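SusD homolog (PDB 3EHM) probably binds mucin O-glycans at the surface of a human gut bacterium, as a SusD-like outer-membrane lipoprotein built on tetratricopeptide-like helices. Local coordinates at residues N82-D85 against S86-N89; M88-A91 against Y92-Y96. All coordinates share one frame; numbering follows the deposited sequence.

Contact 1: residues N82-D85 against S86-N89; sequences NFTD and SRMN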
loop_
_atom_site.group_PDB
_atom_site.type_symbol
_atom_site.label_atom_id
_atom_site.label_comp_id
_atom_site.label_asym_id
_atom_site.label_seq_id
_atom_site.Cartn_x
_atom_site.Cartn_y
_atom_site.Cartn_z
ATOM N N ASN A 82 -13.830 -2.468 -13.324
ATOM C CA ASN A 82 -15.254 -2.168 -13.434
ATOM C C ASN A 82 -15.699 -1.776 -12.027
ATOM O O ASN A 82 -16.063 -2.628 -11.212
ATOM C CB ASN A 82 -16.024 -3.397 -13.923
ATOM C CG ASN A 82 -17.449 -3.068 -14.324
ATOM O OD1 ASN A 82 -18.165 -3.912 -14.869
ATOM N ND2 ASN A 82 -17.868 -1.839 -14.054
ATOM N N PHE A 83 -15.654 -0.479 -11.744
ATOM C CA PHE A 83 -16.003 0.029 -10.426
ATOM C C PHE A 83 -17.506 0.161 -10.192
ATOM O O PHE A 83 -18.055 1.264 -10.183
ATOM C CB PHE A 83 -15.304 1.372 -10.195
ATOM C CG PHE A 83 -13.798 1.310 -10.326
ATOM C CD1 PHE A 83 -13.112 0.111 -10.136
ATOM C CD2 PHE A 83 -13.063 2.461 -10.597
ATOM C CE1 PHE A 83 -11.714 0.062 -10.210
ATOM C CE2 PHE A 83 -11.663 2.425 -10.671
ATOM C CZ PHE A 83 -10.991 1.223 -10.478
ATOM N N THR A 84 -18.155 -0.977 -9.977
ATOM C CA THR A 84 -19.597 -1.024 -9.757
ATOM C C THR A 84 -20.029 -0.396 -8.442
ATOM O O THR A 84 -19.231 -0.229 -7.520
ATOM C CB THR A 84 -20.105 -2.463 -9.770
ATOM O OG1 THR A 84 -19.544 -3.170 -8.658
ATOM C CG2 THR A 84 -19.695 -3.156 -11.067
ATOM N N ASP A 85 -21.311 -0.056 -8.367
ATOM C CA ASP A 85 -21.878 0.560 -7.178
ATOM C C ASP A 85 -21.636 -0.310 -5.941
ATOM O O ASP A 85 -21.183 0.181 -4.906
ATOM C CB ASP A 85 -23.383 0.772 -7.371
ATOM C CG ASP A 85 -23.934 1.861 -6.476
ATOM O OD1 ASP A 85 -23.790 3.051 -6.829
ATOM O OD2 ASP A 85 -24.500 1.528 -5.415
ATOM N N SER A 86 -21.929 -1.602 -6.051
ATOM C CA SER A 86 -21.748 -2.509 -4.922
ATOM C C SER A 86 -20.291 -2.641 -4.475
ATOM O O SER A 86 -20.009 -2.605 -3.282
ATOM C CB SER A 86 -22.301 -3.898 -5.254
ATOM O OG SER A 86 -21.622 -4.455 -6.362
ATOM N N ARG A 87 -19.367 -2.782 -5.423
ATOM C CA ARG A 87 -17.956 -2.927 -5.063
ATOM C C ARG A 87 -17.303 -1.645 -4.540
ATOM O O ARG A 87 -16.398 -1.707 -3.706
ATOM C CB ARG A 87 -17.154 -3.476 -6.248
ATOM C CG ARG A 87 -17.560 -4.893 -6.666
ATOM C CD ARG A 87 -17.355 -5.923 -5.548
ATOM N NE ARG A 87 -15.947 -6.136 -5.226
ATOM C CZ ARG A 87 -15.496 -7.084 -4.410
ATOM N NH1 ARG A 87 -16.346 -7.921 -3.824
ATOM N NH2 ARG A 87 -14.193 -7.197 -4.178
HETATM N N MSE A 88 -17.746 -0.488 -5.032
HETATM C CA MSE A 88 -17.190 0.784 -4.579
HETATM C C MSE A 88 -17.756 1.133 -3.207
HETATM O O MSE A 88 -17.090 1.767 -2.387
HETATM C CB MSE A 88 -17.497 1.898 -5.584
HETATM C CG MSE A 88 -16.679 1.794 -6.858
HETATM SE SE MSE A 88 -14.759 1.776 -6.489
HETATM C CE MSE A 88 -14.436 -0.134 -6.559
ATOM N N ASN A 89 -18.993 0.725 -2.959
ATOM C CA ASN A 89 -19.607 0.954 -1.659
ATOM C C ASN A 89 -18.840 0.069 -0.675
ATOM O O ASN A 89 -18.561 0.457 0.465
ATOM C CB ASN A 89 -21.077 0.543 -1.698
ATOM C CG ASN A 89 -21.695 0.469 -0.323
ATOM O OD1 ASN A 89 -22.089 -0.606 0.138
ATOM N ND2 ASN A 89 -21.781 1.608 0.349
#

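Contact 2: residues M88-A91 against Y92-Y96; sequences MNYA and YQNFY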
loop_
_atom_site.group_PDB
_atom_site.type_symbol
_atom_site.label_atom_id
_atom_site.label_comp_id
_atom_site.label_asym_id
_atom_site.label_seq_id
_atom_site.Cartn_x
_atom_site.Cartn_y
_atom_site.Cartn_z
HETATM N N MSE A 88 -17.746 -0.488 -5.032
HETATM C CA MSE A 88 -17.190 0.784 -4.579
HETATM C C MSE A 88 -17.756 1.133 -3.207
HETATM O O MSE A 88 -17.090 1.767 -2.387
HETATM C CB MSE A 88 -17.497 1.898 -5.584
HETATM C CG MSE A 88 -16.679 1.794 -6.858
HETATM SE SE MSE A 88 -14.759 1.776 -6.489
HETATM C CE MSE A 88 -14.436 -0.134 -6.559
ATOM N N ASN A 89 -18.993 0.725 -2.959
ATOM C CA ASN A 89 -19.607 0.954 -1.659
ATOM C C ASN A 89 -18.840 0.069 -0.675
ATOM O O ASN A 89 -18.561 0.457 0.465
ATOM C CB ASN A 89 -21.077 0.543 -1.698
ATOM C CG ASN A 89 -21.695 0.469 -0.323
ATOM O OD1 ASN A 89 -22.089 -0.606 0.138
ATOM N ND2 ASN A 89 -21.781 1.608 0.349
ATOM N N TYR A 90 -18.490 -1.123 -1.144
ATOM C CA TYR A 90 -17.749 -2.094 -0.348
ATOM C C TYR A 90 -16.371 -1.515 -0.022
ATOM O O TYR A 90 -15.896 -1.618 1.109
ATOM C CB TYR A 90 -17.628 -3.395 -1.144
ATOM C CG TYR A 90 -17.027 -4.577 -0.412
ATOM C CD1 TYR A 90 -17.321 -4.828 0.929
ATOM C CD2 TYR A 90 -16.228 -5.494 -1.093
ATOM C CE1 TYR A 90 -16.834 -5.974 1.574
ATOM C CE2 TYR A 90 -15.743 -6.637 -0.467
ATOM C CZ TYR A 90 -16.047 -6.875 0.864
ATOM O OH TYR A 90 -15.577 -8.026 1.463
ATOM N N ALA A 91 -15.749 -0.885 -1.017
ATOM C CA ALA A 91 -14.433 -0.279 -0.851
ATOM C C ALA A 91 -14.485 0.874 0.149
ATOM O O ALA A 91 -13.590 1.029 0.977
ATOM C CB ALA A 91 -13.917 0.220 -2.196
ATOM N N TYR A 92 -15.532 1.687 0.065
ATOM C CA TYR A 92 -15.678 2.808 0.985
ATOM C C TYR A 92 -15.751 2.264 2.411
ATOM O O TYR A 92 -15.221 2.864 3.344
ATOM C CB TYR A 92 -16.948 3.601 0.671
ATOM C CG TYR A 92 -17.035 4.928 1.397
ATOM C CD1 TYR A 92 -16.274 6.020 0.987
ATOM C CD2 TYR A 92 -17.896 5.096 2.478
ATOM C CE1 TYR A 92 -16.372 7.253 1.637
ATOM C CE2 TYR A 92 -18.003 6.323 3.135
ATOM C CZ TYR A 92 -17.240 7.396 2.709
ATOM O OH TYR A 92 -17.356 8.615 3.348
ATOM N N GLN A 93 -16.408 1.123 2.582
ATOM C CA GLN A 93 -16.517 0.526 3.908
ATOM C C GLN A 93 -15.150 0.040 4.393
ATOM O O GLN A 93 -14.740 0.322 5.521
ATOM C CB GLN A 93 -17.486 -0.664 3.893
ATOM C CG GLN A 93 -18.901 -0.340 3.427
ATOM C CD GLN A 93 -19.801 -1.569 3.408
ATOM O OE1 GLN A 93 -19.361 -2.674 3.080
ATOM N NE2 GLN A 93 -21.067 -1.377 3.747
ATOM N N ASN A 94 -14.449 -0.690 3.531
ATOM C CA ASN A 94 -13.150 -1.253 3.881
ATOM C C ASN A 94 -12.021 -0.241 4.041
ATOM O O ASN A 94 -11.053 -0.503 4.755
ATOM C CB ASN A 94 -12.753 -2.326 2.859
ATOM C CG ASN A 94 -13.714 -3.504 2.852
ATOM O OD1 ASN A 94 -14.205 -3.927 3.904
ATOM N ND2 ASN A 94 -13.979 -4.047 1.671
ATOM N N PHE A 95 -12.137 0.908 3.384
ATOM C CA PHE A 95 -11.103 1.933 3.483
ATOM C C PHE A 95 -11.451 3.071 4.440
ATOM O O PHE A 95 -10.554 3.700 4.998
ATOM C CB PHE A 95 -10.803 2.541 2.103
ATOM C CG PHE A 95 -9.899 1.702 1.239
ATOM C CD1 PHE A 95 -10.347 1.204 0.016
ATOM C CD2 PHE A 95 -8.590 1.433 1.633
ATOM C CE1 PHE A 95 -9.503 0.452 -0.804
ATOM C CE2 PHE A 95 -7.735 0.681 0.817
ATOM C CZ PHE A 95 -8.195 0.189 -0.404
ATOM N N TYR A 96 -12.741 3.340 4.642
ATOM C CA TYR A 96 -13.125 4.461 5.500
ATOM C C TYR A 96 -14.170 4.249 6.594
ATOM O O TYR A 96 -13.888 4.485 7.766
ATOM C CB TYR A 96 -13.588 5.639 4.627
ATOM C CG TYR A 96 -14.041 6.868 5.402
ATOM C CD1 TYR A 96 -13.125 7.835 5.821
ATOM C CD2 TYR A 96 -15.387 7.055 5.726
ATOM C CE1 TYR A 96 -13.539 8.964 6.546
ATOM C CE2 TYR A 96 -15.810 8.172 6.453
ATOM C CZ TYR A 96 -14.882 9.123 6.859
ATOM O OH TYR A 96 -15.303 10.224 7.576
#

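Contact 1: residues N82-D85 against S86-N89
The start of helix 85-110 is a worked example of N-capping, with T84 as the N-cap residue answering the backbone N-H of R87. Its hydroxyl OG1 accepts from R87 N at 3.3 Å, a long but fairly straight bond (160° at the hydrogen). With chi1 at 65°, OG1 is tucked between the threonine's own N and carbonyl carbon, which turns it into the first turn and lets the CG of R87 lie alongside it, also 3.3 Å from OG1. The main chain takes over at once: M88 N donates to T84 O (2.9 Å), and N89 N to D85 O (3.0 Å). One residue before the cap, F83, the centre of an inverse gamma turn, packs against M88, a selenomethionine, on the same turn. The CB of F83 meets M88 CG at 3.6 Å, while SE lies 4.6 Å from the ring centroid, 34° off its normal, an oblique Met-aromatic contact. Bends at chi2 and chi3 fold the M88 chain back so that its CE reaches CD1 of F83 at 3.8 Å. The polar ends of R87 and D85 find partners outside the turn, E78 by a salt bridge and T494 by a hydrogen bond. The cap thus joins the loop after strand 67-69 to helix 85-110, with F489 meeting the F83 ring edge-to-face and also touching M88.

Contact 2: residues M88-A91 against Y92-Y96
Four successive i to i+4 backbone bonds run from M88 O to F95 N, with Y92 N, Q93 N, N94 N and F95 N donating in turn to M88 O, N89 O, Y90 O and A91 O at 2.8 to 3.1 Å, and the helix widens into a pi-type turn over 93-96. Among the side chains, the i to i+4 pair Y90 and N94 meets amide over ring. The amide nitrogen ND2 of N94 stands over one face of the Y90 ring, 3.3 Å above its plane and over its centre, with the amide turned 70° against the ring. The ring is swung there by a chi1 of -173°, which sets CG opposite the backbone N and beside the carbonyl carbon. ND2 also comes within 3.1 Å of Y90 O, but at an angle too poor for a hydrogen bond; its polar partner is N54 OD1, while the phenol OH of Y90 bonds to D51. Q93 approaches the same ring differently: its OE1 lies in the ring plane at the edge, 3.7 Å from CD1 of Y90. The Q93 chain, extended beyond CG, passes the carbonyl of N89, with CG 3.1 Å from N89 O. On another side of the helix F95 lays its CB and CD1 each 3.4 Å from A91 O, the ring oblique to that oxygen, and CD1 is 4.3 Å from CB of A91. F140 of helix 116-140 touches both residues. Y90 and N94 pack on helix 47-57, which F95 also touches at T55. These are i to i+4 side-chain contacts within helix 85-110, whose faces pack on helices 47-57 and 116-140, consistent with the tetratricopeptide-like helical fold of SusD proteins.

How the contacts relate
Both contacts belong to helix 85-110 and overlap at M88 and N89, so contact 2 continues where contact 1 leaves off, their centres 9 Å apart. Contact 1 lies farther out, about 20 Å from the centre of the chain against about 15 Å for contact 2, and has fewer buried residues. Their chemistry changes accordingly. At the helix start a side-chain hydroxyl replaces a missing backbone acceptor, and the apolar packing joins helix to loop. Further along, all hydrogen bonds between the two segments are backbone ones, Y90 and N94 bond through their side chains to helix 47-57, and side chains pack on helices 47-57 and 116-140, F95 reaching both. F489 bridges the two places, touching M88 and A91.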